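Local coordinates for peptidyl tryptophan dihydroxylase (Pseudomonas putida, PDB 7CTQ), which probably dihydroxylates a peptide-bound tryptophan as a flavin-dependent monooxygenase, a step essential for building the tryptophylquinone cofactor, at residues 313-318 with 342-347; 152-157 with 245-250; 5-10 with 134-139; 32-37 with 112-117. All coordinates share one frame; numbering follows the deposited sequence.

Contact 1 (313-318 with 342-347); sequences LFLRFA and GWPDMQ
Phe314 and Ala318, one turn apart on the long helix 299-327, meet Trp343 and Pro344 of the loop after helix 335-341 in an apolar, partly buried helix-to-loop contact without a hydrogen bond across it. Ala318 faces the loop, and its methyl CB lies 3.5 Å from Trp343 CZ3 and 3.8 Å from Pro344 CD; a side chain this small lets the loop come up to the helix. Phe314 reaches the same indole from one turn earlier. Its CZ comes to the indole edge, close to the indole plane, 3.6 Å from Trp343 CH2. The two aromatic side chains cross at about a right angle, with ring planes 77° apart. Trp343 sends its ring out with CG anti to the backbone N (chi1 -170°), which lays the six-membered end against the helix, while the same end also rests on Ala246 and the pyrrole side on Pro156. With an alanine here, Phe314 CZ and the methyl of Ala318 would probably lose their common partner, and a gap would be likely to open between helix and loop. More loosely, Leu315 CD2 stands 4.4 Å from Pro344 CB. Farther along the loop the chemistry turns polar: Asp345 OD1 accepts the backbone N of Gln347 at 3.0 Å, forming an Asx turn, and OD2 makes a salt bridge to Arg319 of the same long helix. The peptide before Pro344 is cis, and Pro344 CB sits 3.8 Å above the indole plane, over its centre, the aromatic-proline packing often found where an aromatic residue precedes a cis-proline.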
# COMPACT_ATOMS: atom_id res chain seq x y z
N LEU A 313 8.51 -2.05 -3.33
CA LEU A 313 7.19 -1.45 -3.46
C LEU A 313 7.16 -0.05 -2.83
O LEU A 313 6.74 0.92 -3.47
CB LEU A 313 6.11 -2.35 -2.81
CG LEU A 313 5.67 -3.66 -3.48
CD1 LEU A 313 4.66 -4.39 -2.59
CD2 LEU A 313 5.06 -3.45 -4.87
N PHE A 314 7.61 0.05 -1.57
CA PHE A 314 7.65 1.34 -0.87
C PHE A 314 8.35 2.40 -1.70
O PHE A 314 7.85 3.51 -1.88
CB PHE A 314 8.37 1.18 0.47
CG PHE A 314 8.61 2.48 1.20
CD1 PHE A 314 7.60 3.08 1.96
CD2 PHE A 314 9.85 3.10 1.14
CE1 PHE A 314 7.84 4.26 2.64
CE2 PHE A 314 10.09 4.29 1.80
CZ PHE A 314 9.08 4.87 2.55
N LEU A 315 9.53 2.06 -2.21
CA LEU A 315 10.30 3.05 -2.96
C LEU A 315 9.59 3.43 -4.25
O LEU A 315 9.62 4.61 -4.65
CB LEU A 315 11.71 2.51 -3.25
CG LEU A 315 12.63 2.47 -2.03
CD1 LEU A 315 13.96 1.82 -2.38
CD2 LEU A 315 12.86 3.89 -1.47
N ARG A 316 8.96 2.46 -4.92
CA ARG A 316 8.23 2.78 -6.15
C ARG A 316 7.06 3.70 -5.87
O ARG A 316 6.87 4.73 -6.54
CB ARG A 316 7.75 1.50 -6.84
CG ARG A 316 6.92 1.81 -8.09
CD ARG A 316 6.34 0.56 -8.74
NE ARG A 316 5.30 0.92 -9.70
CZ ARG A 316 5.54 1.32 -10.95
NH1 ARG A 316 6.78 1.42 -11.40
NH2 ARG A 316 4.52 1.62 -11.76
N PHE A 317 6.25 3.37 -4.86
CA PHE A 317 5.11 4.22 -4.55
C PHE A 317 5.56 5.59 -4.06
O PHE A 317 4.90 6.59 -4.35
CB PHE A 317 4.19 3.52 -3.55
CG PHE A 317 3.61 2.24 -4.08
CD1 PHE A 317 3.27 2.13 -5.44
CD2 PHE A 317 3.42 1.13 -3.25
CE1 PHE A 317 2.75 0.96 -5.95
CE2 PHE A 317 2.90 -0.06 -3.75
CZ PHE A 317 2.56 -0.15 -5.10
N ALA A 318 6.69 5.66 -3.34
CA ALA A 318 7.20 6.95 -2.87
C ALA A 318 7.58 7.84 -4.04
O ALA A 318 7.36 9.06 -4.01
CB ALA A 318 8.40 6.74 -1.95
N GLY A 342 11.64 16.23 -3.86
CA GLY A 342 12.94 15.59 -3.98
C GLY A 342 13.07 14.33 -3.14
O GLY A 342 14.16 13.77 -3.01
N TRP A 343 11.95 13.87 -2.56
CA TRP A 343 11.99 12.69 -1.72
C TRP A 343 11.28 11.53 -2.41
O TRP A 343 10.23 11.73 -3.03
CB TRP A 343 11.32 12.95 -0.35
CG TRP A 343 11.58 11.82 0.58
CD1 TRP A 343 12.68 11.65 1.38
CD2 TRP A 343 10.77 10.65 0.74
NE1 TRP A 343 12.58 10.45 2.05
CE2 TRP A 343 11.43 9.82 1.68
CE3 TRP A 343 9.54 10.24 0.21
CZ2 TRP A 343 10.90 8.60 2.08
CZ3 TRP A 343 9.02 9.04 0.62
CH2 TRP A 343 9.70 8.23 1.55
N PRO A 344 11.80 10.28 -2.32
CA PRO A 344 12.98 9.80 -1.57
C PRO A 344 14.32 10.18 -2.21
O PRO A 344 15.34 10.26 -1.52
CB PRO A 344 12.78 8.28 -1.56
CG PRO A 344 12.02 8.00 -2.82
CD PRO A 344 11.09 9.17 -2.98
N ASP A 345 14.31 10.41 -3.52
CA ASP A 345 15.51 10.78 -4.28
C ASP A 345 15.03 11.38 -5.60
O ASP A 345 13.83 11.66 -5.77
CB ASP A 345 16.42 9.57 -4.48
CG ASP A 345 15.65 8.34 -4.95
OD1 ASP A 345 14.81 8.49 -5.88
OD2 ASP A 345 15.86 7.24 -4.40
N MET A 346 15.94 11.53 -6.57
CA MET A 346 15.54 11.99 -7.89
C MET A 346 15.63 10.89 -8.95
O MET A 346 15.65 11.18 -10.15
CB MET A 346 16.36 13.20 -8.32
CG MET A 346 16.00 14.50 -7.60
SD MET A 346 14.23 14.85 -7.46
CE MET A 346 13.66 14.74 -9.15
N GLN A 347 15.64 9.63 -8.54
CA GLN A 347 15.74 8.54 -9.50
C GLN A 347 14.46 8.43 -10.32
O GLN A 347 13.35 8.50 -9.78
CB GLN A 347 16.01 7.22 -8.77
CG GLN A 347 15.90 5.99 -9.63
CD GLN A 347 16.50 4.76 -8.96
OE1 GLN A 347 17.57 4.83 -8.36
NE2 GLN A 347 15.79 3.64 -9.05

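Contact 2 (152-157 with 245-250); sequences RLRGPE and TAILAG
Leu153 and Leu248 face each other as an antiparallel hydrogen-bonded pair, Leu248 N giving to Leu153 O at 2.9 Å in a nearly straight bond (171°). Gly155 N bonds Ala246 O at 2.9 Å; a side chain at this glycine would crowd Ala246 CB and clash with Pro156. At the opposite end, the carbonyl O of Leu248 takes Arg152 N at 2.8 Å and, weakly, Leu153 N. The leucine side chains lie alongside, CD1 of Leu153 3.9 Å from CD2 of Leu248, and both turn to the face packed by Phe314 of helix 299-327, where branched apolar groups fit; Arg152 CG rests on Leu248 CD2. On the other face, Arg154 and Ile247 make the non-hydrogen-bonded pair. CG of Arg154 is anti to its backbone N (chi1 -164°), sending the extended chain alongside Ile247, and one face of its guanidinium lies over Ile247 CG1 and Thr245 CG2, with NH2 3.4 Å from Ile247 CD1. That flat group is held by Glu157, which receives NE at OE1 (2.8 Å) and NH1 at OE2 (2.7 Å), each oxygen using its syn lone pair, in the guanidinium plane. This side-on, two-bond salt bridge fixes the rotation of the guanidinium. A water bridges Pro156 O and Ala246 N where the strands part. Farther out, Arg154 NH2 turns to Asp151, Thr245 OG1 accepts the backbone N of Thr158, and Arg152 NE pairs with Glu311. Arg152 and Leu153 set against Leu248 alone make this a classic beta bulge, at the edge strand of a small antiparallel three-stranded sheet.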
# COMPACT_ATOMS: atom_id res chain seq x y z
N ARG A 152 12.78 1.23 8.85
CA ARG A 152 13.85 1.08 7.86
C ARG A 152 14.07 2.37 7.09
O ARG A 152 15.22 2.76 6.84
CB ARG A 152 13.52 -0.05 6.90
CG ARG A 152 14.60 -0.35 5.90
CD ARG A 152 14.71 -1.85 5.69
NE ARG A 152 15.88 -2.21 4.87
CZ ARG A 152 17.08 -2.52 5.35
NH1 ARG A 152 17.31 -2.51 6.66
NH2 ARG A 152 18.06 -2.83 4.51
N LEU A 153 12.99 3.05 6.70
CA LEU A 153 13.06 4.37 6.09
C LEU A 153 11.89 5.20 6.59
O LEU A 153 10.81 4.67 6.86
CB LEU A 153 12.98 4.31 4.57
CG LEU A 153 14.20 3.70 3.89
CD1 LEU A 153 13.83 3.36 2.46
CD2 LEU A 153 15.35 4.70 3.97
N ARG A 154 12.10 6.51 6.66
CA ARG A 154 11.08 7.44 7.11
C ARG A 154 11.23 8.72 6.31
O ARG A 154 12.32 9.30 6.26
CB ARG A 154 11.20 7.73 8.61
CG ARG A 154 9.96 8.37 9.19
CD ARG A 154 10.02 8.51 10.70
NE ARG A 154 8.76 9.06 11.18
CZ ARG A 154 7.75 8.34 11.65
NH1 ARG A 154 6.63 8.95 12.03
NH2 ARG A 154 7.87 7.03 11.77
N GLY A 155 10.16 9.14 5.64
CA GLY A 155 10.20 10.34 4.85
C GLY A 155 9.91 11.57 5.67
O GLY A 155 9.79 11.51 6.90
N PRO A 156 9.79 12.72 5.01
CA PRO A 156 9.47 13.97 5.71
C PRO A 156 8.25 13.78 6.58
O PRO A 156 7.22 13.29 6.12
CB PRO A 156 9.19 14.95 4.57
CG PRO A 156 9.83 14.34 3.36
CD PRO A 156 9.75 12.86 3.54
N GLU A 157 8.37 14.15 7.86
CA GLU A 157 7.29 13.98 8.82
C GLU A 157 6.05 14.75 8.36
O GLU A 157 6.12 15.95 8.07
CB GLU A 157 7.72 14.45 10.21
CG GLU A 157 6.92 13.79 11.32
CD GLU A 157 7.14 12.29 11.36
OE1 GLU A 157 8.28 11.83 11.07
OE2 GLU A 157 6.17 11.56 11.65
N THR A 245 3.04 10.24 7.46
CA THR A 245 4.44 10.13 7.06
C THR A 245 4.68 8.84 6.27
O THR A 245 4.13 7.78 6.60
CB THR A 245 5.33 10.15 8.31
OG1 THR A 245 5.12 11.38 9.04
CG2 THR A 245 6.80 9.98 7.95
N ALA A 246 5.52 8.92 5.25
CA ALA A 246 5.97 7.72 4.54
C ALA A 246 6.87 6.88 5.45
O ALA A 246 7.91 7.36 5.91
CB ALA A 246 6.70 8.12 3.26
N ILE A 247 6.48 5.64 5.71
CA ILE A 247 7.17 4.77 6.66
C ILE A 247 7.36 3.39 6.06
O ILE A 247 6.39 2.73 5.66
CB ILE A 247 6.41 4.66 7.99
CG1 ILE A 247 6.32 6.03 8.67
CG2 ILE A 247 7.06 3.60 8.88
CD1 ILE A 247 5.28 6.10 9.80
N LEU A 248 8.61 2.92 6.03
CA LEU A 248 8.90 1.53 5.74
C LEU A 248 9.30 0.86 7.05
O LEU A 248 10.20 1.34 7.74
CB LEU A 248 10.03 1.42 4.70
CG LEU A 248 10.55 0.03 4.31
CD1 LEU A 248 9.50 -0.83 3.62
CD2 LEU A 248 11.79 0.23 3.41
N ALA A 249 8.62 -0.24 7.39
CA ALA A 249 8.82 -0.86 8.69
C ALA A 249 10.21 -1.47 8.82
O ALA A 249 10.72 -2.10 7.90
CB ALA A 249 7.77 -1.95 8.92
N GLY A 250 10.81 -1.32 10.01
CA GLY A 250 12.13 -1.89 10.25
C GLY A 250 12.17 -3.40 10.06
O GLY A 250 13.06 -3.92 9.39
O HOH W 1 6.78 11.26 4.25

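Contact 3 (5-10 with 134-139); sequences EPRIVV and QADFLV
The carbonyl O of Arg7 is gripped by two consecutive amides of the other segment: Phe137 N at 3.0 Å (157°) and, in a bent, weak bond, Asp136 N at 2.8 Å. Asp136 returns the favour through its side chain, whose OD2 accepts Arg7 N at 3.1 Å with its anti lone pair. CG of Asp136 is anti to its carbonyl carbon (chi1 -70°), and this turns the carboxylate toward Arg7 N. Were the carboxylate replaced by the methyl of an alanine, Arg7 N would probably be left without this mate and the start of the strand less firmly held. The Arg7 side chain runs toward Gln134, where CD is 3.3 Å from OE1; the very short approach of NE to the Gln134 carbonyl is bent, weak and doubtful.

Beyond this polar start the segments become neighbouring parallel strands, 19° apart, in the Rossmann-type sheet. Val9 N hydrogen-bonds to Phe137 O at 3.0 Å, and Val139 N bonds Val9 O at 2.9 Å. Beta-branched residues suit the strands, and Phe137 adds bulk on the helix-covered face. Ile8, Val10, Phe137 and Val139 share that face; there Val10 CG2 reaches Val139 CB at 3.6 Å, and helix 285-294 packs against Ile8, Phe137 and Val139. On the other, Val9 CG2 touches Ala135 CB at 3.6 Å, with Ile125 beyond Val9 and Leu138. The carboxylate and carbonyl bonds thus sit at the more exposed start of the strands, whereas inside the sheet backbone pairing satisfies the polar atoms and hydrocarbon fills the faces.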
# COMPACT_ATOMS: atom_id res chain seq x y z
N GLU A 5 -2.60 -29.25 11.87
CA GLU A 5 -2.73 -28.06 11.03
C GLU A 5 -2.40 -26.80 11.83
O GLU A 5 -2.85 -26.65 12.97
CB GLU A 5 -4.14 -27.94 10.47
CG GLU A 5 -4.43 -28.86 9.30
CD GLU A 5 -5.91 -29.06 9.07
OE1 GLU A 5 -6.45 -30.09 9.53
OE2 GLU A 5 -6.54 -28.18 8.44
N PRO A 6 -1.65 -25.87 11.23
CA PRO A 6 -1.21 -24.68 11.97
C PRO A 6 -2.35 -23.72 12.22
O PRO A 6 -3.24 -23.54 11.39
CB PRO A 6 -0.15 -24.07 11.04
CG PRO A 6 -0.59 -24.50 9.66
CD PRO A 6 -1.19 -25.87 9.83
N ARG A 7 -2.31 -23.08 13.38
CA ARG A 7 -3.28 -22.06 13.76
C ARG A 7 -2.80 -20.70 13.25
O ARG A 7 -1.87 -20.12 13.81
CB ARG A 7 -3.45 -22.03 15.28
CG ARG A 7 -4.58 -22.90 15.80
CD ARG A 7 -5.15 -22.36 17.11
NE ARG A 7 -5.62 -20.98 17.01
CZ ARG A 7 -6.90 -20.62 17.08
NH1 ARG A 7 -7.84 -21.54 17.24
NH2 ARG A 7 -7.25 -19.34 16.97
N ILE A 8 -3.44 -20.19 12.20
CA ILE A 8 -3.07 -18.90 11.63
C ILE A 8 -4.08 -17.86 12.07
O ILE A 8 -5.27 -17.97 11.77
CB ILE A 8 -2.99 -18.95 10.09
CG1 ILE A 8 -1.97 -19.98 9.62
CG2 ILE A 8 -2.67 -17.56 9.56
CD1 ILE A 8 -2.10 -20.35 8.16
N VAL A 9 -3.61 -16.82 12.76
CA VAL A 9 -4.46 -15.72 13.18
C VAL A 9 -3.96 -14.43 12.54
O VAL A 9 -2.76 -14.12 12.63
CB VAL A 9 -4.50 -15.57 14.71
CG1 VAL A 9 -5.44 -14.44 15.09
CG2 VAL A 9 -4.91 -16.90 15.37
N VAL A 10 -4.87 -13.70 11.91
CA VAL A 10 -4.61 -12.40 11.31
C VAL A 10 -5.20 -11.32 12.22
O VAL A 10 -6.38 -11.38 12.58
CB VAL A 10 -5.23 -12.30 9.90
CG1 VAL A 10 -5.08 -10.88 9.33
CG2 VAL A 10 -4.63 -13.36 8.95
N GLN A 134 -4.69 -18.41 20.76
CA GLN A 134 -3.36 -18.93 20.50
C GLN A 134 -3.13 -19.00 18.99
O GLN A 134 -4.00 -19.46 18.25
CB GLN A 134 -3.18 -20.32 21.13
CG GLN A 134 -1.76 -20.88 21.03
CD GLN A 134 -1.58 -21.89 19.90
OE1 GLN A 134 -2.47 -22.10 19.07
NE2 GLN A 134 -0.41 -22.52 19.86
N ALA A 135 -1.96 -18.54 18.55
CA ALA A 135 -1.59 -18.57 17.14
C ALA A 135 -0.25 -19.26 16.98
O ALA A 135 0.71 -18.93 17.69
CB ALA A 135 -1.53 -17.16 16.55
N ASP A 136 -0.19 -20.23 16.07
CA ASP A 136 1.09 -20.76 15.61
C ASP A 136 1.76 -19.81 14.62
O ASP A 136 2.99 -19.79 14.53
CB ASP A 136 0.91 -22.13 14.97
CG ASP A 136 0.54 -23.20 15.98
OD1 ASP A 136 1.33 -23.44 16.92
OD2 ASP A 136 -0.56 -23.78 15.83
N PHE A 137 0.95 -19.04 13.88
CA PHE A 137 1.44 -18.04 12.94
C PHE A 137 0.57 -16.79 13.02
O PHE A 137 -0.66 -16.88 12.96
CB PHE A 137 1.46 -18.55 11.49
CG PHE A 137 2.31 -17.71 10.58
CD1 PHE A 137 1.84 -16.50 10.09
CD2 PHE A 137 3.60 -18.11 10.25
CE1 PHE A 137 2.64 -15.71 9.25
CE2 PHE A 137 4.40 -17.33 9.42
CZ PHE A 137 3.92 -16.13 8.93
N LEU A 138 1.22 -15.63 13.10
CA LEU A 138 0.54 -14.35 13.25
C LEU A 138 0.76 -13.49 12.01
O LEU A 138 1.90 -13.23 11.61
CB LEU A 138 1.06 -13.63 14.49
CG LEU A 138 0.34 -12.33 14.85
CD1 LEU A 138 -0.96 -12.69 15.52
CD2 LEU A 138 1.20 -11.47 15.76
N VAL A 139 -0.33 -13.01 11.41
CA VAL A 139 -0.27 -11.96 10.39
C VAL A 139 -0.62 -10.63 11.06
O VAL A 139 -1.74 -10.45 11.54
CB VAL A 139 -1.22 -12.25 9.22
CG1 VAL A 139 -1.11 -11.15 8.16
CG2 VAL A 139 -0.97 -13.63 8.63

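Contact 4 (32-37 with 112-117); sequences TVVSEW and GRVREV. With FAD (flavin-adenine dinucleotide), chain C.
Val34 meets Gly112 and Val114 near the end of the second strand of the Rossmann-type dinucleotide-binding sheet, where the adenosine half of FAD is bound. Its CG1, anti to the backbone N (chi1 -175°), turns toward the other segment and approaches Gly112 O at 3.7 Å and Val114 CG2 at 4.1 Å; the two valines cross at about a right angle and pack on each other, and of the two Val114 alone also touches the adenine. Next, Ser35 offers its carbonyl O to Gly112 N at 3.0 Å. Its small hydroxyl suits the ribose side: OG is 3.5 Å from FAD O3B, and makes a weak bond to Glu36 O. Gly112 has backbone angles that would press a side chain against the preceding carbonyl, so a glycine belongs here, and its O passes close to the adenine. Glu36 then stretches alongside Arg113, pointing the same way, with OE1 packed 3.1 Å from Arg113 CB. The charges, with OE1 4.2 Å from Arg113 NE and well out of the guanidinium plane, probably attract only weakly and form no salt bridge; Glu36 OE2 pairs with Arg39, while Arg113 NE pairs with Asp128. Both segments border the N1A-N3A edge of the adenine, which a backbone amide meets: Val114 N gives its hydrogen to FAD N1A at 3.1 Å in an almost perfectly straight bond, 178°.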
# COMPACT_ATOMS: atom_id res chain seq x y z
N THR A 32 -8.22 -17.47 10.92
CA THR A 32 -9.05 -16.65 11.80
C THR A 32 -8.54 -15.21 11.78
O THR A 32 -7.33 -14.98 11.88
CB THR A 32 -9.02 -17.19 13.24
OG1 THR A 32 -9.60 -18.50 13.28
CG2 THR A 32 -9.78 -16.26 14.19
N VAL A 33 -9.45 -14.26 11.66
CA VAL A 33 -9.11 -12.84 11.66
C VAL A 33 -9.71 -12.20 12.91
O VAL A 33 -10.87 -12.45 13.25
CB VAL A 33 -9.61 -12.13 10.39
CG1 VAL A 33 -9.42 -10.63 10.49
CG2 VAL A 33 -8.88 -12.67 9.16
N VAL A 34 -8.91 -11.38 13.59
CA VAL A 34 -9.35 -10.58 14.72
C VAL A 34 -9.24 -9.11 14.33
O VAL A 34 -8.21 -8.70 13.78
CB VAL A 34 -8.52 -10.85 15.98
CG1 VAL A 34 -9.08 -10.08 17.17
CG2 VAL A 34 -8.46 -12.34 16.26
N SER A 35 -10.28 -8.33 14.61
CA SER A 35 -10.23 -6.91 14.27
C SER A 35 -11.36 -6.19 14.99
O SER A 35 -12.34 -6.79 15.43
CB SER A 35 -10.34 -6.69 12.76
OG SER A 35 -10.63 -5.33 12.46
N GLU A 36 -11.20 -4.87 15.08
CA GLU A 36 -12.17 -4.01 15.76
C GLU A 36 -13.22 -3.53 14.77
O GLU A 36 -12.93 -3.27 13.59
CB GLU A 36 -11.46 -2.82 16.41
CG GLU A 36 -12.40 -1.77 16.98
CD GLU A 36 -11.83 -1.08 18.19
OE1 GLU A 36 -11.00 -1.70 18.89
OE2 GLU A 36 -12.21 0.08 18.46
N TRP A 37 -14.46 -3.41 15.26
CA TRP A 37 -15.63 -3.20 14.41
C TRP A 37 -15.46 -1.98 13.50
O TRP A 37 -15.59 -2.08 12.28
CB TRP A 37 -16.88 -3.05 15.28
CG TRP A 37 -18.19 -3.16 14.55
CD1 TRP A 37 -18.41 -3.02 13.20
CD2 TRP A 37 -19.47 -3.43 15.13
NE1 TRP A 37 -19.74 -3.18 12.92
CE2 TRP A 37 -20.42 -3.44 14.08
CE3 TRP A 37 -19.91 -3.68 16.43
CZ2 TRP A 37 -21.77 -3.68 14.30
CZ3 TRP A 37 -21.26 -3.91 16.65
CH2 TRP A 37 -22.18 -3.91 15.58
N GLY A 112 -13.10 -7.70 18.15
CA GLY A 112 -12.45 -7.33 19.39
C GLY A 112 -11.14 -6.59 19.19
O GLY A 112 -10.41 -6.81 18.23
N ARG A 113 -10.85 -5.68 20.12
CA ARG A 113 -9.56 -4.99 20.11
C ARG A 113 -8.50 -5.87 20.75
O ARG A 113 -8.73 -6.47 21.80
CB ARG A 113 -9.65 -3.66 20.86
CG ARG A 113 -8.29 -3.04 21.12
CD ARG A 113 -8.32 -1.53 21.08
NE ARG A 113 -8.81 -0.97 22.34
CZ ARG A 113 -8.96 0.32 22.58
NH1 ARG A 113 -9.41 0.73 23.76
NH2 ARG A 113 -8.67 1.22 21.64
N VAL A 114 -7.34 -5.96 20.10
CA VAL A 114 -6.23 -6.73 20.64
C VAL A 114 -5.55 -5.91 21.73
O VAL A 114 -5.20 -4.74 21.52
CB VAL A 114 -5.23 -7.12 19.54
CG1 VAL A 114 -4.14 -8.01 20.11
CG2 VAL A 114 -5.95 -7.81 18.39
N ARG A 115 -5.38 -6.52 22.90
CA ARG A 115 -4.70 -5.87 24.02
C ARG A 115 -3.19 -5.97 23.89
O ARG A 115 -2.48 -4.97 24.02
CB ARG A 115 -5.14 -6.52 25.34
CG ARG A 115 -6.25 -5.80 26.06
CD ARG A 115 -6.16 -5.95 27.58
NE ARG A 115 -4.79 -5.85 28.06
CZ ARG A 115 -4.20 -6.76 28.84
NH1 ARG A 115 -4.86 -7.85 29.21
NH2 ARG A 115 -2.94 -6.58 29.23
N GLU A 116 -2.69 -7.18 23.64
CA GLU A 116 -1.27 -7.45 23.72
C GLU A 116 -1.00 -8.82 23.11
O GLU A 116 -1.83 -9.73 23.23
CB GLU A 116 -0.79 -7.42 25.18
CG GLU A 116 0.71 -7.20 25.35
CD GLU A 116 1.08 -6.86 26.77
OE1 GLU A 116 0.64 -7.59 27.69
OE2 GLU A 116 1.81 -5.86 26.97
N VAL A 117 0.14 -8.95 22.46
CA VAL A 117 0.60 -10.23 21.95
C VAL A 117 1.88 -10.58 22.69
O VAL A 117 2.71 -9.70 22.95
CB VAL A 117 0.84 -10.20 20.42
CG1 VAL A 117 0.90 -11.61 19.87
CG2 VAL A 117 -0.26 -9.39 19.74
PA FAD C . -6.26 -0.57 7.64
O1A FAD C . -7.14 -0.33 6.47
O2A FAD C . -6.00 0.68 8.47
O5B FAD C . -6.82 -1.77 8.46
C5B FAD C . -6.44 -2.00 9.83
C4B FAD C . -7.62 -2.64 10.50
O4B FAD C . -7.22 -3.10 11.82
C3B FAD C . -8.85 -1.75 10.71
O3B FAD C . -10.04 -2.49 10.49
C2B FAD C . -8.69 -1.29 12.17
O2B FAD C . -9.94 -1.01 12.81
C1B FAD C . -8.06 -2.53 12.79
N9A FAD C . -7.30 -2.34 14.02
C8A FAD C . -6.47 -1.31 14.36
N7A FAD C . -5.91 -1.43 15.54
C5A FAD C . -6.45 -2.61 16.02
C6A FAD C . -6.29 -3.31 17.24
N6A FAD C . -5.50 -2.90 18.23
N1A FAD C . -6.96 -4.48 17.40
C2A FAD C . -7.75 -4.90 16.41
N3A FAD C . -7.98 -4.32 15.23
C4A FAD C . -7.30 -3.18 15.09
N1 FAD C . -6.02 5.13 0.38
C2 FAD C . -6.76 5.25 -0.76
O2 FAD C . -6.89 4.31 -1.55
N3 FAD C . -7.39 6.44 -1.05
C4 FAD C . -7.36 7.58 -0.28
O4 FAD C . -7.97 8.59 -0.63
C4X FAD C . -6.57 7.46 0.93
N5 FAD C . -6.48 8.50 1.72
C5X FAD C . -5.72 8.37 2.87
C6 FAD C . -5.61 9.48 3.72
C7 FAD C . -4.84 9.41 4.88
C7M FAD C . -4.75 10.62 5.78
C8 FAD C . -4.18 8.22 5.21
C8M FAD C . -3.35 8.11 6.46
C9 FAD C . -4.29 7.12 4.37
C9A FAD C . -5.05 7.19 3.20
N10 FAD C . -5.19 6.08 2.34
C10 FAD C . -5.93 6.19 1.18
C1' FAD C . -4.47 4.84 2.61
C2' FAD C . -5.35 3.71 3.13
O2' FAD C . -6.15 4.14 4.23
C3' FAD C . -4.45 2.56 3.57
O3' FAD C . -3.50 2.35 2.53
C4' FAD C . -5.14 1.24 3.86
O4' FAD C . -6.36 1.44 4.59
C5' FAD C . -4.23 0.30 4.61
O5' FAD C . -4.85 -0.99 4.69
P FAD C . -4.55 -1.96 5.86
O1P FAD C . -3.04 -2.24 5.83
O2P FAD C . -5.45 -3.14 5.82
O3P FAD C . -4.84 -1.08 7.15

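Contacts 3 and 4 are largely buried and belong to one sheet: strands 8-11 and 31-35 are neighbours in it, and Val10 of contact 3 hydrogen-bonds by its backbone to Thr32 and Val34 of contact 4. Contacts 1 and 2 are only partly buried; they touch each other, with Trp343 lying on Gly155 and Ala246. Their chemistry follows their place. Contact 3 is parallel backbone bonding with apolar faces, and contact 4 turns backbone groups to the adenine. Contact 2 combines an antiparallel ladder with a salt bridge at its edge. Contact 1 has no bond across it and relies on apolar fit. Contacts 1 and 2 lie about 25 to 34 Å from contacts 3 and 4 between centres.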